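Local coordinates for extracellular solute-binding protein, family 1 (PDB 3QUF), which probably binds an extracellular solute and delivers it to a membrane transporter for uptake, at residues Y198-K203 with A286-D291; Y130-S135 with K319-L324. All coordinates share one frame; numbering follows the deposited sequence. Where two conformers were deposited one is given.

Contact 1 (Y198-K203 with A286-D291); sequences YGEQGK and AYSKED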
loop_
_atom_site.group_PDB
_atom_site.type_symbol
_atom_site.label_atom_id
_atom_site.label_comp_id
_atom_site.label_asym_id
_atom_site.label_seq_id
_atom_site.Cartn_x
_atom_site.Cartn_y
_atom_site.Cartn_z
ATOM N N TYR A 198 2.515 15.763 -2.898
ATOM C CA TYR A 198 1.099 15.955 -3.045
ATOM C C TYR A 198 0.414 16.375 -1.754
ATOM O O TYR A 198 -0.450 17.286 -1.757
ATOM C CB TYR A 198 0.474 14.652 -3.545
ATOM C CG TYR A 198 0.733 14.263 -4.977
ATOM C CD1 TYR A 198 0.511 15.165 -6.026
ATOM C CD2 TYR A 198 1.104 12.964 -5.293
ATOM C CE1 TYR A 198 0.653 14.785 -7.344
ATOM C CE2 TYR A 198 1.243 12.583 -6.632
ATOM C CZ TYR A 198 0.985 13.480 -7.646
ATOM O OH TYR A 198 1.104 13.094 -8.979
ATOM N N GLY A 199 0.780 15.737 -0.645
ATOM C CA GLY A 199 0.107 15.959 0.623
ATOM C C GLY A 199 0.345 17.378 1.112
ATOM O O GLY A 199 -0.551 17.990 1.722
ATOM N N GLU A 200 1.519 17.917 0.826
ATOM C CA GLU A 200 1.849 19.291 1.229
ATOM C C GLU A 200 0.973 20.306 0.527
ATOM O O GLU A 200 0.804 21.420 1.047
ATOM C CB GLU A 200 3.332 19.594 0.973
ATOM C CG GLU A 200 4.303 18.835 1.922
ATOM C CD GLU A 200 5.748 19.097 1.628
ATOM O OE1 GLU A 200 6.040 19.787 0.617
ATOM O OE2 GLU A 200 6.609 18.679 2.432
ATOM N N GLN A 201 0.434 19.938 -0.641
ATOM C CA GLN A 201 -0.529 20.749 -1.362
ATOM C C GLN A 201 -1.962 20.583 -0.885
ATOM O O GLN A 201 -2.866 21.167 -1.481
ATOM C CB GLN A 201 -0.516 20.397 -2.830
ATOM C CG GLN A 201 0.817 20.514 -3.497
ATOM C CD GLN A 201 0.725 20.087 -4.936
ATOM O OE1 GLN A 201 0.005 20.706 -5.738
ATOM N NE2 GLN A 201 1.466 19.078 -5.291
ATOM N N GLY A 202 -2.199 19.745 0.121
ATOM C CA GLY A 202 -3.559 19.497 0.638
ATOM C C GLY A 202 -4.267 18.290 0.043
ATOM O O GLY A 202 -5.451 18.000 0.362
ATOM N N LYS A 203 -3.562 17.533 -0.782
ATOM C CA LYS A 203 -4.163 16.343 -1.374
ATOM C C LYS A 203 -4.252 15.189 -0.389
ATOM O O LYS A 203 -3.479 15.133 0.561
ATOM C CB LYS A 203 -3.424 15.917 -2.659
ATOM C CG LYS A 203 -3.497 16.961 -3.797
ATOM C CD LYS A 203 -2.762 16.450 -5.052
ATOM C CE LYS A 203 -3.058 17.262 -6.343
ATOM N NZ LYS A 203 -4.509 17.117 -6.820
ATOM N N ALA A 286 10.009 14.674 4.456
ATOM C CA ALA A 286 9.130 15.486 3.650
ATOM C C ALA A 286 9.822 16.055 2.410
ATOM O O ALA A 286 11.020 16.344 2.404
ATOM C CB ALA A 286 8.567 16.648 4.490
ATOM N N TYR A 287 9.022 16.290 1.390
ATOM C CA TYR A 287 9.476 17.015 0.202
ATOM C C TYR A 287 9.975 18.421 0.529
ATOM O O TYR A 287 11.015 18.801 0.050
ATOM C CB TYR A 287 8.342 17.046 -0.779
ATOM C CG TYR A 287 8.574 17.795 -2.050
ATOM C CD1 TYR A 287 9.336 17.235 -3.075
ATOM C CD2 TYR A 287 7.967 19.019 -2.268
ATOM C CE1 TYR A 287 9.526 17.909 -4.272
ATOM C CE2 TYR A 287 8.125 19.699 -3.492
ATOM C CZ TYR A 287 8.919 19.131 -4.470
ATOM O OH TYR A 287 9.064 19.758 -5.695
ATOM N N SER A 288 9.271 19.164 1.382
ATOM C CA SER A 288 9.671 20.546 1.702
ATOM C C SER A 288 9.323 21.076 3.082
ATOM O O SER A 288 10.074 21.927 3.608
ATOM C CB SER A 288 9.121 21.528 0.647
ATOM O OG SER A 288 7.741 21.763 0.823
ATOM N N LYS A 289 8.211 20.634 3.668
ATOM C CA LYS A 289 7.706 21.189 4.929
ATOM C C LYS A 289 8.146 20.392 6.156
ATOM O O LYS A 289 8.321 19.160 6.093
ATOM C CB LYS A 289 6.192 21.270 4.899
ATOM C CG LYS A 289 5.639 22.094 3.729
ATOM C CD LYS A 289 4.122 22.238 3.794
ATOM C CE LYS A 289 3.579 23.236 2.750
ATOM N NZ LYS A 289 2.069 23.178 2.663
ATOM N N GLU A 290 8.313 21.092 7.280
ATOM C CA GLU A 290 8.792 20.429 8.504
ATOM C C GLU A 290 7.797 19.371 8.999
ATOM O O GLU A 290 8.178 18.469 9.725
ATOM C CB GLU A 290 9.115 21.444 9.614
ATOM C CG GLU A 290 10.467 22.147 9.402
ATOM C CD GLU A 290 11.663 21.264 9.776
ATOM O OE1 GLU A 290 11.752 20.863 10.963
ATOM O OE2 GLU A 290 12.524 21.006 8.895
ATOM N N ASP A 291 6.529 19.511 8.626
ATOM C CA ASP A 291 5.504 18.546 8.988
ATOM C C ASP A 291 4.930 17.760 7.815
ATOM O O ASP A 291 3.830 17.225 7.904
ATOM C CB ASP A 291 4.373 19.265 9.718
ATOM C CG ASP A 291 3.583 20.227 8.805
ATOM O OD1 ASP A 291 3.904 20.404 7.597
ATOM O OD2 ASP A 291 2.613 20.819 9.330
#
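Glu200 lays its extended side chain alongside that of Lys289, the two running in opposite directions so that each ends beside the other's backbone. The aliphatic overlap brings Glu200 CB within 3.9 Å of Lys289 CD. At one end, Lys289 NZ donates to the carbonyl O of Glu200 over 2.7 Å, arriving 18° from the carbonyl plane. At the other, the carboxylate meets two successive backbone amides. Ser288 N reaches Glu200 OE2 at 2.9 Å, on the oxygen's syn lone pair. Lys289 N gives that same OE2 a nearly straight bond of 2.8 Å, but comes from above the carboxylate plane, 50° out of it. The second oxygen is held by a hydroxyl: Ser288 OG donates to Glu200 OE1 over 2.6 Å, also from above the plane. OE1 lies in the plane of the Tyr287 ring, at its edge, 3.6 Å from CD2. With CG beside the backbone N (chi1 -70°) and the chain straight beyond it, Glu200 spans the gap to the loop; three donors then fix the rotation of its carboxylate. With an alanine here the amides of Ser288 and Lys289 and the Ser288 hydroxyl would probably lose their shared acceptor group, and the lysine chain its aliphatic neighbour. Behind the contact, Tyr287 settles on helix 188-199, its ring edge-to-face with that of Tyr197 and its backbone N bonded to Ser196 OG. Near the C-terminal end of that helix, its partial negative charge would probably favour the bond from Lys289 NZ. The chain then turns away through Gly202, whose positive phi completes a Schellman motif. The whole illustrates a helix C-terminus tied to a surface loop by a carboxylate accepting consecutive main-chain N-H groups.

Contact 2 (Y130-S135 with K319-L324); sequences YGMPVS and KFLAYL
Leu324 N donates to Phe320 O over 2.9 Å, a regular bond of the helix on which Met132, a selenomethionine, rests its terminal methyl beside Leu324 and Leu321. Met132 CE lies 3.4 Å from Leu321 O. This is a van der Waals approach to the helix backbone, and no hydrogen bond joins the two segments. The selenium stands further back, SE lying 4.2 Å from the same Leu321 O. The methyl also meets two leucine side chains. It touches the root of one, with Met132 CE 3.9 Å from Leu321 CB, and approaches the next turn at 4.2 Å from Leu324 CB. CG anti to the backbone N (chi1 169°) carries the side chain out from the loop, and the bend about CG-SE (chi3 73°) brings CE to both leucines. Met132 and Leu321 pass each other in opposite directions, the leucine branches continuing toward Phe111 and Ile305. Val134 backs the methyl from its own segment, CG1 standing 3.6 Å from Met132 CE. Its approach to the helix is looser, with Val134 CG1 4.7 Å from Leu324 CB. All three touching residues are buried, and the segments meet by apolar and van der Waals packing. Leu321 and Leu324 lie three positions apart and both come within reach of the one methyl, though of the two only Leu324 directs its CB at the loop. Backbone bonding to Phe303 places Met132 beside strand 295-305, while Leu324 also rests on Phe303 and on Val46 of helix 40-53. A loop leading into strand 135-144 is thus packed against helix 311-324, an arrangement in keeping with the alpha/beta packing of helices against the central sheet in a solute-binding protein lobe.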
loop_
_atom_site.group_PDB
_atom_site.type_symbol
_atom_site.label_atom_id
_atom_site.label_comp_id
_atom_site.label_asym_id
_atom_site.label_seq_id
_atom_site.Cartn_x
_atom_site.Cartn_y
_atom_site.Cartn_z
ATOM N N TYR A 130 -18.027 0.785 -5.004
ATOM C CA TYR A 130 -18.197 -0.604 -5.447
ATOM C C TYR A 130 -17.447 -1.597 -4.613
ATOM O O TYR A 130 -17.554 -2.811 -4.858
ATOM C CB TYR A 130 -17.762 -0.735 -6.907
ATOM C CG TYR A 130 -18.683 -0.020 -7.837
ATOM C CD1 TYR A 130 -19.931 -0.581 -8.196
ATOM C CD2 TYR A 130 -18.339 1.215 -8.359
ATOM C CE1 TYR A 130 -20.794 0.086 -9.058
ATOM C CE2 TYR A 130 -19.206 1.892 -9.236
ATOM C CZ TYR A 130 -20.435 1.321 -9.556
ATOM O OH TYR A 130 -21.304 1.983 -10.395
ATOM N N GLY A 131 -16.691 -1.151 -3.618
ATOM C CA GLY A 131 -15.932 -2.089 -2.759
ATOM C C GLY A 131 -15.595 -1.431 -1.441
ATOM O O GLY A 131 -15.587 -0.175 -1.319
HETATM N N MSE A 132 -15.313 -2.277 -0.453
HETATM C CA MSE A 132 -14.995 -1.806 0.865
HETATM C C MSE A 132 -13.715 -2.462 1.345
HETATM O O MSE A 132 -13.677 -3.691 1.498
HETATM C CB MSE A 132 -16.137 -2.165 1.856
HETATM C CG MSE A 132 -15.750 -1.927 3.302
HETATM SE SE MSE A 132 -17.053 -2.647 4.569
HETATM C CE MSE A 132 -16.621 -4.449 4.331
ATOM N N PRO A 133 -12.666 -1.662 1.613
ATOM C CA PRO A 133 -11.499 -2.167 2.313
ATOM C C PRO A 133 -11.709 -2.058 3.812
ATOM O O PRO A 133 -12.367 -1.127 4.286
ATOM C CB PRO A 133 -10.406 -1.189 1.895
ATOM C CG PRO A 133 -11.117 0.109 1.709
ATOM C CD PRO A 133 -12.585 -0.199 1.424
ATOM N N VAL A 134 -11.174 -3.016 4.554
ATOM C CA VAL A 134 -11.205 -2.929 5.984
ATOM C C VAL A 134 -9.830 -2.973 6.642
ATOM O O VAL A 134 -9.743 -2.818 7.872
ATOM C CB VAL A 134 -12.094 -4.005 6.610
ATOM C CG1 VAL A 134 -13.552 -3.809 6.118
ATOM C CG2 VAL A 134 -11.548 -5.428 6.289
ATOM N N SER A 135 -8.781 -3.148 5.853
ATOM C CA SER A 135 -7.455 -3.343 6.415
ATOM C C SER A 135 -6.416 -2.807 5.465
ATOM O O SER A 135 -6.697 -2.580 4.282
ATOM C CB SER A 135 -7.205 -4.808 6.710
ATOM O OG SER A 135 -7.278 -5.533 5.531
ATOM N N LYS A 319 -24.779 -8.609 4.958
ATOM C CA LYS A 319 -24.509 -9.041 6.350
ATOM C C LYS A 319 -23.069 -9.521 6.539
ATOM O O LYS A 319 -22.467 -9.301 7.588
ATOM C CB LYS A 319 -25.498 -10.121 6.792
ATOM C CG LYS A 319 -26.885 -9.579 7.053
ATOM C CD LYS A 319 -27.786 -10.677 7.637
ATOM C CE LYS A 319 -29.205 -10.186 7.938
ATOM N NZ LYS A 319 -29.906 -11.120 8.897
ATOM N N PHE A 320 -22.493 -10.165 5.529
ATOM C CA PHE A 320 -21.104 -10.568 5.585
ATOM C C PHE A 320 -20.148 -9.369 5.594
ATOM O O PHE A 320 -19.263 -9.281 6.448
ATOM C CB PHE A 320 -20.747 -11.505 4.448
ATOM C CG PHE A 320 -19.339 -12.004 4.518
ATOM C CD1 PHE A 320 -18.943 -12.896 5.500
ATOM C CD2 PHE A 320 -18.392 -11.553 3.614
ATOM C CE1 PHE A 320 -17.642 -13.319 5.560
ATOM C CE2 PHE A 320 -17.098 -12.013 3.647
ATOM C CZ PHE A 320 -16.704 -12.876 4.609
ATOM N N LEU A 321 -20.412 -8.382 4.731
ATOM C CA LEU A 321 -19.603 -7.144 4.736
ATOM C C LEU A 321 -19.735 -6.408 6.054
ATOM O O LEU A 321 -18.739 -5.905 6.584
ATOM C CB LEU A 321 -19.925 -6.272 3.522
ATOM C CG LEU A 321 -19.078 -6.622 2.269
ATOM C CD1 LEU A 321 -19.315 -7.941 1.706
ATOM C CD2 LEU A 321 -19.305 -5.558 1.155
ATOM N N ALA A 322 -20.927 -6.394 6.618
ATOM C CA ALA A 322 -21.148 -5.777 7.915
ATOM C C ALA A 322 -20.376 -6.465 9.010
ATOM O O ALA A 322 -19.880 -5.804 9.920
ATOM C CB ALA A 322 -22.648 -5.747 8.250
ATOM N N TYR A 323 -20.317 -7.805 8.952
ATOM C CA TYR A 323 -19.536 -8.574 9.911
ATOM C C TYR A 323 -18.056 -8.311 9.786
ATOM O O TYR A 323 -17.324 -8.204 10.791
ATOM C CB TYR A 323 -19.830 -10.078 9.739
ATOM C CG TYR A 323 -19.057 -10.925 10.727
ATOM C CD1 TYR A 323 -19.483 -11.052 12.033
ATOM C CD2 TYR A 323 -17.896 -11.546 10.363
ATOM C CE1 TYR A 323 -18.773 -11.822 12.936
ATOM C CE2 TYR A 323 -17.156 -12.315 11.275
ATOM C CZ TYR A 323 -17.612 -12.427 12.550
ATOM O OH TYR A 323 -16.934 -13.179 13.484
ATOM N N LEU A 324 -17.571 -8.240 8.558
ATOM C CA LEU A 324 -16.162 -7.899 8.287
ATOM C C LEU A 324 -15.819 -6.571 8.949
ATOM O O LEU A 324 -14.798 -6.459 9.644
ATOM C CB LEU A 324 -15.868 -7.811 6.786
ATOM C CG LEU A 324 -15.517 -9.088 6.018
ATOM C CD1 LEU A 324 -15.682 -8.880 4.495
ATOM C CD2 LEU A 324 -14.121 -9.521 6.332
#

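In the fold
The two contacts probably lie in different lobes of the fold, with the chain crossing between them. Their centres lie 31 Å apart and their nearest atoms about 17 Å, so neither touches the other. Along the chain, residues 130-135 come first, then both segments of contact 1, and finally residues 319-324: contact 2 brackets contact 1. Strand 135-144 leaves the loop of contact 2 and pairs with strand 279-282, which precedes the loop of contact 1; strand 295-305 returns toward helix 311-324. Contact 1 is a polar surface tie, contact 2 buried apolar packing. This interleaving is consistent with the hinged, two-lobed fold of solute-binding proteins, whose ligand typically sits between the lobes.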